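Local coordinates for programmed cell death 6-interacting protein (Homo sapiens, PDB 5WA1) that acts in multivesicular body biogenesis, cargo sorting, membrane repair and cytokinesis, here represented by its Bro1 domain, the part that interacts with CHMP4 proteins, at residues Y174-A177 against S178-L182; C271-Q274 against A275-E278. All coordinates share one frame; numbering follows the deposited sequence.

In the fold
From the N terminus the chain first reaches contact 1, within helix 164-191, its centre about 6 Å from the centre of the chain. It then runs through helices 202-226 and 231-252 before contact 2, in the middle of helix 262-287, whose centre is about 21 Å from the centre of the chain. Neither contact closes a loop, since each joins consecutive residues of one helix; they follow in series, neither nested nor crossed. The centres of contact 1 and contact 2 lie about 24 Å apart, and the nearest atoms of contact 1 and contact 2 about 12 Å. Contact 1 faces helices 137-157 and 202-226 and the late segment around Lys360; contact 2 faces helices 231-252, 291-311 and 319-340 within the same elongated, largely helical Bro1 domain.

Contact 1. Residues Y174-A177 against S178-L182; sequences YQFA and SGAFL
Four i to i+4 backbone hydrogen bonds join Tyr174-Ala177 to Ser178-Leu182 in mid-helix. Ser178 N gives to Tyr174 O and Gly179 N to Gln175 O. Ala180 N reaches Phe176 O over 2.8 Å, and Phe181 N meets Ala177 O at 2.9 Å with an almost straight N-H...O angle of 177°.

Apolar contacts follow the same spacing. The methyl of Ala180 lies over one side of the Phe176 ring, displaced toward its rim, with CB 4.3 Å from Phe176 CZ. Chi1 of Phe181, -73°, swings its ring back along the helix, putting CD2 3.2 Å from Ala177 O and CE2 4.2 Å from Ala177 CB. Phe181 also packs edge-to-face with Phe146 of helix 137-157, where Phe176 touches Ala152.

Two polar side chains reach the late chain segment: Ser178 OG shares a hydrogen bond with Ser361 OG, and Gln175 OE1 accepts from Lys360 N. Gln175 NE2 instead gives back to Ala171 O of its own helix.

The methyls of Ala177 and Ala180 thus meet the rings of Phe181 and Phe176, and the buried Ser178 hydroxyl is satisfied by the late segment. Apolar packing and polar bonds, among them Ser178 O with Ser209 OG, join this helix to helices 137-157 and 202-226 and to residues 360-362 in the interior of the Bro1 domain.

Contact 2. Residues C271-Q274 against A275-E278; sequences CIMQ and ANAE
Cys271-Gln274 and Ala275-Glu278 are successive turns of one regular alpha-helix, bonded Ala275 N to Cys271 O and Asn276 N to Ile272 O at 2.9 Å each, then Ala277 N to Met273 O and Glu278 N to Gln274 O at 3.0 Å each, with N-H...O angles of 156-162°.

Ile272 and Asn276, one turn apart, run side by side and point the same way. The gamma-methyl CG2 of Ile272, anti to its backbone N, is the branch turned to the Asn276 side chain; the Ile272 side chain also touches Val316 and Val318. Asn276 CG stands beside the backbone N (chi1 -79°), which brings the side-chain amide over the preceding turn, with CG 3.4 Å from Ile272 O. Met273 crosses the Asn276 side chain at a slant. Its chain is bent twice, and it packs on Ala238, Ala241 and Ala242 of helix 231-252.

The alanine methyls sit close against carbonyls of the turn before: Ala275 CB is 3.5 Å from Cys271 O, and Ala277 CB is 3.4 Å from Gln274 O. In Glu278 the first torsion sets CG beside the backbone N, 3.5 Å from Gln274 O, and a bend at the second turns the carboxylate. That group is held by two partners on helix 291-311: OE1 makes a salt bridge to Arg297, and OE2 a hydrogen bond with His300.

The methyl of Ala275 packs against Leu304 and Ile305 of helix 291-311 and Phe321 of helix 319-340, while the carboxylate of buried Glu278 is paired with Arg297 and His300, which would probably favour its ionised form. This join of helices lies in the region that interacts with CHMP4 proteins.

Contact 1. Residues Y174-A177 against S178-L182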
ATOM      1  N   TYR A 174      -0.179  -5.273  -0.944  1.00 41.28           N
ATOM      2  CA  TYR A 174       0.388  -4.096  -0.282  1.00 41.29           C
ATOM      3  C   TYR A 174       1.764  -3.760  -0.833  1.00 36.03           C
ATOM      4  O   TYR A 174       2.091  -2.585  -1.020  1.00 38.03           O
ATOM      5  CB  TYR A 174       0.473  -4.313   1.232  1.00 33.97           C
ATOM      6  CG  TYR A 174      -0.840  -4.174   1.956  1.00 33.80           C
ATOM      7  CD1 TYR A 174      -1.697  -3.107   1.695  1.00 38.23           C
ATOM      8  CD2 TYR A 174      -1.215  -5.102   2.930  1.00 39.75           C
ATOM      9  CE1 TYR A 174      -2.909  -2.982   2.370  1.00 33.56           C
ATOM     10  CE2 TYR A 174      -2.415  -4.984   3.601  1.00 39.68           C
ATOM     11  CZ  TYR A 174      -3.258  -3.924   3.310  1.00 37.69           C
ATOM     12  OH  TYR A 174      -4.457  -3.801   3.976  1.00 45.92           O
ATOM     13  N   GLN A 175       2.581  -4.775  -1.121  1.00 40.42           N
ATOM     14  CA  GLN A 175       3.897  -4.504  -1.690  1.00 42.82           C
ATOM     15  C   GLN A 175       3.784  -3.994  -3.122  1.00 46.58           C
ATOM     16  O   GLN A 175       4.566  -3.133  -3.542  1.00 42.44           O
ATOM     17  CB  GLN A 175       4.765  -5.755  -1.618  1.00 44.39           C
ATOM     18  CG  GLN A 175       5.209  -6.070  -0.185  1.00 41.13           C
ATOM     19  CD  GLN A 175       6.022  -7.340  -0.117  1.00 51.28           C
ATOM     20  OE1 GLN A 175       7.256  -7.308  -0.154  1.00 44.08           O
ATOM     21  NE2 GLN A 175       5.335  -8.472  -0.051  1.00 49.78           N
ATOM     22  N   PHE A 176       2.822  -4.515  -3.887  1.00 41.74           N
ATOM     23  CA  PHE A 176       2.564  -3.959  -5.210  1.00 39.63           C
ATOM     24  C   PHE A 176       2.127  -2.502  -5.112  1.00 46.31           C
ATOM     25  O   PHE A 176       2.682  -1.634  -5.793  1.00 45.29           O
ATOM     26  CB  PHE A 176       1.505  -4.782  -5.947  1.00 41.42           C
ATOM     27  CG  PHE A 176       1.021  -4.110  -7.199  1.00 46.37           C
ATOM     28  CD1 PHE A 176       1.753  -4.206  -8.366  1.00 48.90           C
ATOM     29  CD2 PHE A 176      -0.115  -3.307  -7.183  1.00 44.83           C
ATOM     30  CE1 PHE A 176       1.333  -3.548  -9.532  1.00 44.19           C
ATOM     31  CE2 PHE A 176      -0.535  -2.642  -8.330  1.00 46.64           C
ATOM     32  CZ  PHE A 176       0.190  -2.769  -9.503  1.00 46.39           C
ATOM     33  N   ALA A 177       1.128  -2.213  -4.269  1.00 40.77           N
ATOM     34  CA  ALA A 177       0.666  -0.836  -4.124  1.00 42.37           C
ATOM     35  C   ALA A 177       1.803   0.079  -3.691  1.00 39.10           C
ATOM     36  O   ALA A 177       1.959   1.184  -4.227  1.00 45.52           O
ATOM     37  CB  ALA A 177      -0.492  -0.761  -3.126  1.00 36.05           C
ATOM     38  N   SER A 178       2.634  -0.384  -2.755  1.00 41.10           N
ATOM     39  CA  SER A 178       3.775   0.409  -2.310  1.00 41.38           C
ATOM     40  C   SER A 178       4.711   0.732  -3.466  1.00 45.83           C
ATOM     41  O   SER A 178       5.174   1.870  -3.602  1.00 42.48           O
ATOM     42  CB  SER A 178       4.539  -0.335  -1.212  1.00 38.93           C
ATOM     43  OG  SER A 178       5.672   0.427  -0.789  1.00 39.99           O
ATOM     44  N   GLY A 179       5.019  -0.265  -4.299  1.00 46.20           N
ATOM     45  CA  GLY A 179       5.917  -0.029  -5.415  1.00 44.82           C
ATOM     46  C   GLY A 179       5.295   0.819  -6.504  1.00 44.81           C
ATOM     47  O   GLY A 179       5.995   1.573  -7.191  1.00 46.65           O
ATOM     48  N   ALA A 180       3.977   0.718  -6.680  1.00 44.02           N
ATOM     49  CA  ALA A 180       3.327   1.504  -7.721  1.00 43.89           C
ATOM     50  C   ALA A 180       3.195   2.967  -7.312  1.00 48.17           C
ATOM     51  O   ALA A 180       3.431   3.857  -8.132  1.00 47.45           O
ATOM     52  CB  ALA A 180       1.956   0.912  -8.059  1.00 42.90           C
ATOM     53  N   PHE A 181       2.823   3.237  -6.052  1.00 46.31           N
ATOM     54  CA  PHE A 181       2.836   4.618  -5.577  1.00 42.74           C
ATOM     55  C   PHE A 181       4.239   5.197  -5.655  1.00 44.13           C
ATOM     56  O   PHE A 181       4.419   6.371  -5.999  1.00 47.87           O
ATOM     57  CB  PHE A 181       2.313   4.713  -4.139  1.00 38.91           C
ATOM     58  CG  PHE A 181       0.827   4.512  -4.011  1.00 37.00           C
ATOM     59  CD1 PHE A 181      -0.060   5.216  -4.810  1.00 35.31           C
ATOM     60  CD2 PHE A 181       0.318   3.617  -3.068  1.00 38.64           C
ATOM     61  CE1 PHE A 181      -1.436   5.032  -4.684  1.00 45.39           C
ATOM     62  CE2 PHE A 181      -1.051   3.423  -2.941  1.00 39.16           C
ATOM     63  CZ  PHE A 181      -1.932   4.134  -3.741  1.00 43.07           C
ATOM     64  N   LEU A 182       5.251   4.378  -5.354  1.00 45.16           N
ATOM     65  CA  LEU A 182       6.629   4.860  -5.408  1.00 43.62           C
ATOM     66  C   LEU A 182       7.064   5.131  -6.841  1.00 52.35           C
ATOM     67  O   LEU A 182       7.812   6.086  -7.101  1.00 55.70           O
ATOM     68  CB  LEU A 182       7.564   3.850  -4.753  1.00 58.49           C
ATOM     69  CG  LEU A 182       9.005   4.325  -4.647  1.00 66.68           C
ATOM     70  CD1 LEU A 182       9.069   5.554  -3.755  1.00 65.40           C
ATOM     71  CD2 LEU A 182       9.881   3.215  -4.112  1.00 70.90           C
TER

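Contact 2. Residues C271-Q274 against A275-E278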
ATOM      1  N   CYS A 271       2.217   2.767  17.827  1.00 37.57           N
ATOM      2  CA  CYS A 271       2.279   2.383  19.237  1.00 41.43           C
ATOM      3  C   CYS A 271       1.868   0.931  19.454  1.00 41.01           C
ATOM      4  O   CYS A 271       2.430   0.251  20.325  1.00 38.58           O
ATOM      5  CB  CYS A 271       1.405   3.315  20.074  1.00 44.44           C
ATOM      6  SG  CYS A 271       1.954   5.030  20.084  1.00 50.48           S
ATOM      7  N   ILE A 272       0.870   0.437  18.707  1.00 33.02           N
ATOM      8  CA  ILE A 272       0.469  -0.958  18.855  1.00 37.88           C
ATOM      9  C   ILE A 272       1.606  -1.876  18.446  1.00 42.76           C
ATOM     10  O   ILE A 272       1.833  -2.920  19.068  1.00 38.65           O
ATOM     11  CB  ILE A 272      -0.808  -1.260  18.047  1.00 37.87           C
ATOM     12  CG1 ILE A 272      -2.024  -0.595  18.688  1.00 42.56           C
ATOM     13  CG2 ILE A 272      -1.034  -2.786  17.924  1.00 38.95           C
ATOM     14  CD1 ILE A 272      -3.222  -0.477  17.735  1.00 40.88           C
ATOM     15  N   MET A 273       2.328  -1.511  17.411  1.00 35.62           N
ATOM     16  CA  MET A 273       3.408  -2.347  16.987  1.00 37.22           C
ATOM     17  C   MET A 273       4.545  -2.314  17.998  1.00 35.34           C
ATOM     18  O   MET A 273       5.121  -3.320  18.265  1.00 36.01           O
ATOM     19  CB  MET A 273       3.846  -2.025  15.582  1.00 31.99           C
ATOM     20  CG  MET A 273       2.867  -2.414  14.496  1.00 35.43           C
ATOM     21  SD  MET A 273       2.228  -4.087  14.523  1.00 46.57           S
ATOM     22  CE  MET A 273       3.617  -4.999  13.988  1.00 53.97           C
ATOM     23  N   GLN A 274       4.876  -1.155  18.539  1.00 34.56           N
ATOM     24  CA  GLN A 274       5.900  -1.113  19.582  1.00 40.30           C
ATOM     25  C   GLN A 274       5.500  -1.977  20.772  1.00 34.00           C
ATOM     26  O   GLN A 274       6.334  -2.696  21.326  1.00 34.73           O
ATOM     27  CB  GLN A 274       6.162   0.326  20.033  1.00 37.55           C
ATOM     28  CG  GLN A 274       6.892   1.182  18.993  1.00 41.34           C
ATOM     29  CD  GLN A 274       7.477   2.457  19.582  1.00 59.89           C
ATOM     30  OE1 GLN A 274       7.005   2.959  20.601  1.00 53.21           O
ATOM     31  NE2 GLN A 274       8.520   2.974  18.945  1.00 63.95           N
ATOM     32  N   ALA A 275       4.224  -1.933  21.162  1.00 35.61           N
ATOM     33  CA  ALA A 275       3.733  -2.769  22.254  1.00 37.80           C
ATOM     34  C   ALA A 275       3.815  -4.257  21.915  1.00 45.58           C
ATOM     35  O   ALA A 275       4.139  -5.082  22.780  1.00 36.35           O
ATOM     36  CB  ALA A 275       2.294  -2.372  22.598  1.00 32.52           C
ATOM     37  N   ASN A 276       3.512  -4.628  20.668  1.00 33.04           N
ATOM     38  CA  ASN A 276       3.668  -6.019  20.261  1.00 33.68           C
ATOM     39  C   ASN A 276       5.122  -6.455  20.338  1.00 37.91           C
ATOM     40  O   ASN A 276       5.416  -7.586  20.746  1.00 38.10           O
ATOM     41  CB  ASN A 276       3.154  -6.228  18.833  1.00 38.58           C
ATOM     42  CG  ASN A 276       1.664  -6.327  18.765  1.00 43.24           C
ATOM     43  OD1 ASN A 276       1.011  -5.581  18.039  1.00 63.65           O
ATOM     44  ND2 ASN A 276       1.114  -7.273  19.487  1.00 44.88           N
ATOM     45  N   ALA A 277       6.041  -5.580  19.934  1.00 31.40           N
ATOM     46  CA  ALA A 277       7.459  -5.908  20.030  1.00 31.09           C
ATOM     47  C   ALA A 277       7.863  -6.142  21.488  1.00 35.40           C
ATOM     48  O   ALA A 277       8.559  -7.113  21.806  1.00 36.51           O
ATOM     49  CB  ALA A 277       8.291  -4.779  19.421  1.00 34.38           C
ATOM     50  N   GLU A 278       7.444  -5.247  22.385  1.00 35.16           N
ATOM     51  CA  GLU A 278       7.801  -5.397  23.804  1.00 33.88           C
ATOM     52  C   GLU A 278       7.142  -6.627  24.412  1.00 38.88           C
ATOM     53  O   GLU A 278       7.731  -7.302  25.266  1.00 40.03           O
ATOM     54  CB  GLU A 278       7.398  -4.149  24.579  1.00 37.65           C
ATOM     55  CG  GLU A 278       8.228  -2.907  24.284  1.00 36.41           C
ATOM     56  CD  GLU A 278       9.652  -2.983  24.840  1.00 53.33           C
ATOM     57  OE1 GLU A 278      10.070  -4.059  25.337  1.00 41.35           O
ATOM     58  OE2 GLU A 278      10.366  -1.956  24.774  1.00 55.58           O
TER